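Local coordinates for protein cytosolic acyl coenzyme A thioester hydrolase (Mus musculus, PDB 2V1O) that hydrolyses fatty acyl-CoA thioesters, palmitoyl-CoA preferentially, to free fatty acid and coenzyme A, this chain being the N-terminal of its two hotdog domains, at residues M25-E28 against A29-I33; A142-L145 against E146-E149. One frame throughout, in Å; residues are numbered along the deposited sequence.

Contact 1 (M25-E28 against A29-I33); sequences MIEE and AGAII
E27 and A31, one turn apart on helix 19-38, make the one contact of side chain with side chain between residues 25-28 and 29-33. The E27 chain leaves with CG anti to the backbone N (chi1 -158°) and bends at chi2 (-84°), a fold that brings the carboxylate back alongside the helix until OE2 lies 3.6 Å from A31 CB. The same methyl sits 3.4 Å from E27 O, which accepts a short, somewhat bent hydrogen bond from A31 N at 2.7 Å (149° at the hydrogen). Further bonds of the same i to i+4 kind join A29 N to M25 O, G30 N to I26 O at 3.0 Å, and I32 N to E28 O at 3.2 Å. On another side of the helix, the CG1 branch of I32 runs beside the backbone of the preceding turn, CG1 3.6 Å and CD1 3.7 Å from E28 O. E28, extended beyond CG, carries OE2 to a salt bridge with K24 one turn earlier. A29 CB rests 3.6 Å from I26 O and also meets V70, while M25 and I26 point from the helix into the curved sheet, M25 on A68 and V70, I26 on V86, V88 and A104. This is the central helix of the hotdog fold, wrapped by its antiparallel sheet. Both oxygens of E27 are held from outside the contact, OE2 by the Y108 hydroxyl and OE1 by G20 N of a neighbouring subunit. A buried carboxylate is thus fixed in rotation by two partners and flanked by a small methyl, tying helix, sheet and subunit interface together.

Contact 2 (A142-L145 against E146-E149); sequences AQKL and ERME. With COA (coenzyme A), chain G.
E146 and R147 close the last turn of helix 130-146, E146 N bonding to A142 O and R147 N to Q143 O, both at 3.0 Å. R147 is the first residue to leave helical geometry, and M148 N turns to L145 O instead, a three-residue step whose exact place is less certain. K144 and R147 reach out to coenzyme A together. With CG anti to the backbone N (chi1 -169°) and a bend at chi2, K144 sends NZ to the 3'-phosphate oxygen O7A at 2.7 Å and to the ribose hydroxyl O2B at 3.1 Å. R147 NH1 donates to the same O2B at 2.8 Å, and a water accepts from both K144 NZ and R147 NH2. The adenine covers one face of the R147 guanidinium, C4A 3.3 Å above the guanidinium plane and over its centre. Q143 runs side by side with R147, its amide at the guanidinium edge and turned 40° from that plane. The M148 methyl CE rests 3.6 Å from K144 O. Beyond the turn, strand 46-57 lies against this face: R52 touches Q143 and R147 and forms a salt bridge with E146, while R147 also packs on D57 of a neighbouring subunit.

Overall arrangement
Contact 1 and contact 2 share no element of the fold: residues 25-33 belong to the buried helix 19-38 enclosed by the sheet, residues 142-149 to the outlying end of helix 130-146 at the surface. Their centres are 24 Å apart and they do not touch. Contact 1 is regular helical backbone bonding, its apolar side chains turned largely to the sheet, and its buried acid E27 is satisfied by protein groups. Contact 2, where the helix unwinds, is polar and cationic, and its side chains serve a ligand, gripping the nucleotide end of coenzyme A. Each also reaches a neighbouring subunit, and F58 and D57 of that subunit add hydrogen bonds to the coenzyme A.

Contact 1 (M25-E28 against A29-I33)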
loop_
_atom_site.group_PDB
_atom_site.type_symbol
_atom_site.label_atom_id
_atom_site.label_comp_id
_atom_site.label_asym_id
_atom_site.label_seq_id
_atom_site.Cartn_x
_atom_site.Cartn_y
_atom_site.Cartn_z
ATOM N N MET A 25 -4.512 -9.621 9.402
ATOM C CA MET A 25 -5.339 -10.572 8.636
ATOM C C MET A 25 -6.390 -11.229 9.536
ATOM O O MET A 25 -7.524 -11.449 9.130
ATOM C CB MET A 25 -4.476 -11.669 8.005
ATOM C CG MET A 25 -3.504 -11.211 6.901
ATOM S SD MET A 25 -2.815 -12.655 6.038
ATOM C CE MET A 25 -2.520 -13.725 7.440
ATOM N N ILE A 26 -5.983 -11.550 10.759
ATOM C CA ILE A 26 -6.887 -12.128 11.751
ATOM C C ILE A 26 -8.089 -11.202 11.964
ATOM O O ILE A 26 -9.238 -11.651 11.925
ATOM C CB ILE A 26 -6.160 -12.395 13.092
ATOM C CG1 ILE A 26 -5.176 -13.564 12.942
ATOM C CG2 ILE A 26 -7.173 -12.734 14.206
ATOM C CD1 ILE A 26 -4.124 -13.615 14.053
ATOM N N GLU A 27 -7.821 -9.910 12.159
ATOM C CA GLU A 27 -8.884 -8.944 12.473
ATOM C C GLU A 27 -9.787 -8.703 11.261
ATOM O O GLU A 27 -10.996 -8.554 11.418
ATOM C CB GLU A 27 -8.306 -7.638 13.015
ATOM C CG GLU A 27 -9.290 -6.816 13.845
ATOM C CD GLU A 27 -10.196 -5.932 12.998
ATOM O OE1 GLU A 27 -9.673 -5.134 12.192
ATOM O OE2 GLU A 27 -11.438 -6.027 13.138
ATOM N N GLU A 28 -9.198 -8.718 10.067
ATOM C CA GLU A 28 -9.969 -8.618 8.814
ATOM C C GLU A 28 -11.016 -9.736 8.708
ATOM O O GLU A 28 -12.183 -9.472 8.391
ATOM C CB GLU A 28 -9.028 -8.592 7.600
ATOM C CG GLU A 28 -8.187 -7.307 7.522
ATOM C CD GLU A 28 -7.067 -7.352 6.484
ATOM O OE1 GLU A 28 -6.518 -8.448 6.192
ATOM O OE2 GLU A 28 -6.710 -6.262 5.980
ATOM N N ALA A 29 -10.606 -10.973 9.007
ATOM C CA ALA A 29 -11.530 -12.105 9.022
ATOM C C ALA A 29 -12.602 -11.918 10.085
ATOM O O ALA A 29 -13.782 -12.127 9.807
ATOM C CB ALA A 29 -10.787 -13.429 9.218
ATOM N N GLY A 30 -12.194 -11.493 11.288
ATOM C CA GLY A 30 -13.141 -11.217 12.361
ATOM C C GLY A 30 -14.154 -10.146 12.002
ATOM O O GLY A 30 -15.355 -10.287 12.295
ATOM N N ALA A 31 -13.685 -9.087 11.353
ATOM C CA ALA A 31 -14.550 -7.950 11.036
ATOM C C ALA A 31 -15.636 -8.362 10.050
ATOM O O ALA A 31 -16.785 -7.972 10.215
ATOM C CB ALA A 31 -13.737 -6.781 10.483
ATOM N N ILE A 32 -15.269 -9.151 9.041
ATOM C CA ILE A 32 -16.237 -9.593 8.025
ATOM C C ILE A 32 -17.322 -10.479 8.638
ATOM O O ILE A 32 -18.524 -10.240 8.445
ATOM C CB ILE A 32 -15.555 -10.340 6.858
ATOM C CG1 ILE A 32 -14.784 -9.353 5.975
ATOM C CG2 ILE A 32 -16.592 -11.122 6.024
ATOM C CD1 ILE A 32 -13.710 -10.021 5.100
ATOM N N ILE A 33 -16.894 -11.490 9.392
ATOM C CA ILE A 33 -17.836 -12.498 9.892
ATOM C C ILE A 33 -18.809 -11.877 10.908
ATOM O O ILE A 33 -20.013 -12.173 10.906
ATOM C CB ILE A 33 -17.090 -13.770 10.427
ATOM C CG1 ILE A 33 -18.022 -14.995 10.427
ATOM C CG2 ILE A 33 -16.423 -13.503 11.798
ATOM C CD1 ILE A 33 -17.291 -16.338 10.566
#

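Contact 2 (A142-L145 against E146-E149)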
loop_
_atom_site.group_PDB
_atom_site.type_symbol
_atom_site.label_atom_id
_atom_site.label_comp_id
_atom_site.label_asym_id
_atom_site.label_seq_id
_atom_site.Cartn_x
_atom_site.Cartn_y
_atom_site.Cartn_z
ATOM N N ALA A 142 -16.197 -14.837 31.823
ATOM C CA ALA A 142 -14.804 -14.634 32.235
ATOM C C ALA A 142 -14.289 -13.230 31.869
ATOM O O ALA A 142 -13.771 -12.504 32.732
ATOM C CB ALA A 142 -13.908 -15.717 31.634
ATOM N N GLN A 143 -14.449 -12.850 30.604
ATOM C CA GLN A 143 -13.985 -11.537 30.145
ATOM C C GLN A 143 -14.829 -10.387 30.716
ATOM O O GLN A 143 -14.293 -9.335 31.067
ATOM C CB GLN A 143 -13.835 -11.475 28.608
ATOM C CG GLN A 143 -15.060 -11.893 27.780
ATOM C CD GLN A 143 -15.984 -10.739 27.398
ATOM O OE1 GLN A 143 -16.850 -10.888 26.535
ATOM N NE2 GLN A 143 -15.795 -9.594 28.017
ATOM N N LYS A 144 -16.138 -10.607 30.836
ATOM C CA LYS A 144 -17.043 -9.631 31.450
ATOM C C LYS A 144 -16.602 -9.315 32.890
ATOM O O LYS A 144 -16.492 -8.150 33.284
ATOM C CB LYS A 144 -18.482 -10.172 31.418
ATOM C CG LYS A 144 -19.578 -9.182 31.785
ATOM C CD LYS A 144 -20.077 -8.421 30.565
ATOM C CE LYS A 144 -21.324 -7.627 30.910
ATOM N NZ LYS A 144 -21.517 -6.473 29.998
ATOM N N LEU A 145 -16.323 -10.370 33.653
ATOM C CA LEU A 145 -15.891 -10.260 35.042
ATOM C C LEU A 145 -14.523 -9.584 35.158
ATOM O O LEU A 145 -14.326 -8.713 36.009
ATOM C CB LEU A 145 -15.867 -11.653 35.686
ATOM C CG LEU A 145 -17.171 -12.298 36.198
ATOM C CD1 LEU A 145 -18.411 -12.017 35.329
ATOM C CD2 LEU A 145 -16.982 -13.808 36.382
ATOM N N GLU A 146 -13.595 -9.980 34.289
ATOM C CA GLU A 146 -12.237 -9.433 34.276
ATOM C C GLU A 146 -12.213 -7.927 34.008
ATOM O O GLU A 146 -11.396 -7.206 34.585
ATOM C CB GLU A 146 -11.373 -10.159 33.244
ATOM C CG GLU A 146 -9.886 -9.866 33.363
ATOM C CD GLU A 146 -9.216 -9.755 32.014
ATOM O OE1 GLU A 146 -8.324 -10.582 31.730
ATOM O OE2 GLU A 146 -9.582 -8.842 31.239
ATOM N N ARG A 147 -13.112 -7.461 33.141
ATOM C CA ARG A 147 -13.221 -6.033 32.818
ATOM C C ARG A 147 -13.775 -5.197 33.988
ATOM O O ARG A 147 -14.168 -4.039 33.819
ATOM C CB ARG A 147 -14.015 -5.823 31.521
ATOM C CG ARG A 147 -13.260 -6.318 30.282
ATOM C CD ARG A 147 -13.967 -5.982 28.980
ATOM N NE ARG A 147 -15.158 -6.802 28.762
ATOM C CZ ARG A 147 -16.410 -6.354 28.831
ATOM N NH1 ARG A 147 -17.424 -7.181 28.612
ATOM N NH2 ARG A 147 -16.654 -5.078 29.105
ATOM N N MET A 148 -13.781 -5.801 35.173
ATOM C CA MET A 148 -14.068 -5.105 36.427
ATOM C C MET A 148 -12.873 -5.267 37.374
ATOM O O MET A 148 -12.933 -4.876 38.545
ATOM C CB MET A 148 -15.336 -5.666 37.074
ATOM C CG MET A 148 -16.550 -5.730 36.155
ATOM S SD MET A 148 -17.806 -6.841 36.826
ATOM C CE MET A 148 -19.009 -6.826 35.496
ATOM N N GLU A 149 -11.790 -5.832 36.835
ATOM C CA GLU A 149 -10.580 -6.217 37.580
ATOM C C GLU A 149 -10.845 -7.287 38.637
ATOM O O GLU A 149 -11.033 -8.459 38.302
ATOM C CB GLU A 149 -9.863 -4.998 38.182
ATOM C CG GLU A 149 -8.833 -4.353 37.252
ATOM C CD GLU A 149 -9.442 -3.423 36.206
ATOM O OE1 GLU A 149 -8.995 -2.259 36.125
ATOM O OE2 GLU A 149 -10.355 -3.846 35.464
HETATM N N1A COA G . -14.404 -6.869 25.375
HETATM C C2A COA G . -15.536 -7.627 25.189
HETATM N N3A COA G . -16.773 -7.033 25.289
HETATM C C4A COA G . -16.859 -5.706 25.566
HETATM C C5A COA G . -15.730 -4.919 25.750
HETATM C C6A COA G . -14.485 -5.515 25.650
HETATM N N6A COA G . -13.372 -4.808 25.839
HETATM N N7A COA G . -16.135 -3.649 26.009
HETATM C C8A COA G . -17.485 -3.624 25.992
HETATM N N9A COA G . -17.938 -4.887 25.720
HETATM C C1B COA G . -19.311 -5.314 25.451
HETATM C C2B COA G . -20.135 -5.407 26.727
HETATM O O2B COA G . -19.866 -6.605 27.419
HETATM C C3B COA G . -21.544 -5.287 26.166
HETATM O O3B COA G . -22.052 -6.531 25.722
HETATM P P3B COA G . -23.146 -7.354 26.576
HETATM O O7A COA G . -22.471 -7.828 27.821
HETATM O O8A COA G . -24.281 -6.419 26.922
HETATM O O9A COA G . -23.622 -8.521 25.748
HETATM C C4B COA G . -21.359 -4.395 24.939
HETATM O O4B COA G . -19.974 -4.368 24.649
HETATM C C5B COA G . -21.879 -2.976 25.147
HETATM O O5B COA G . -21.410 -2.443 26.366
HETATM P P1A COA G . -21.681 -0.894 26.682
HETATM O O1A COA G . -23.068 -0.531 26.230
HETATM O O2A COA G . -21.436 -0.665 28.156
HETATM O O3A COA G . -20.622 -0.063 25.798
HETATM P P2A COA G . -19.148 0.355 26.277
HETATM O O4A COA G . -18.508 -0.697 27.149
HETATM O O5A COA G . -19.139 1.725 26.915
HETATM O O6A COA G . -18.391 0.465 24.867
HETATM C CBP COA G . -17.311 -0.333 22.877
HETATM C CCP COA G . -18.075 -0.715 24.144
HETATM C CDP COA G . -16.715 -1.606 22.262
HETATM C CEP COA G . -18.333 0.255 21.904
HETATM C CAP COA G . -16.218 0.680 23.243
HETATM O OAP COA G . -15.325 0.149 24.202
HETATM C C9P COA G . -15.441 1.167 22.044
HETATM O O9P COA G . -16.023 2.090 21.174
HETATM N N8P COA G . -14.217 0.683 21.880
HETATM C C7P COA G . -13.443 0.921 20.674
HETATM C C6P COA G . -13.878 0.004 19.530
HETATM C C5P COA G . -13.012 0.277 18.320
HETATM O O5P COA G . -13.161 1.339 17.691
HETATM N N4P COA G . -12.122 -0.666 18.002
HETATM C C3P COA G . -10.927 -0.410 17.201
HETATM C C2P COA G . -9.935 0.577 17.856
HETATM S S1P COA G . -8.599 0.841 16.669
HETATM O O HOH W 1 -19.181 -4.690 30.238
#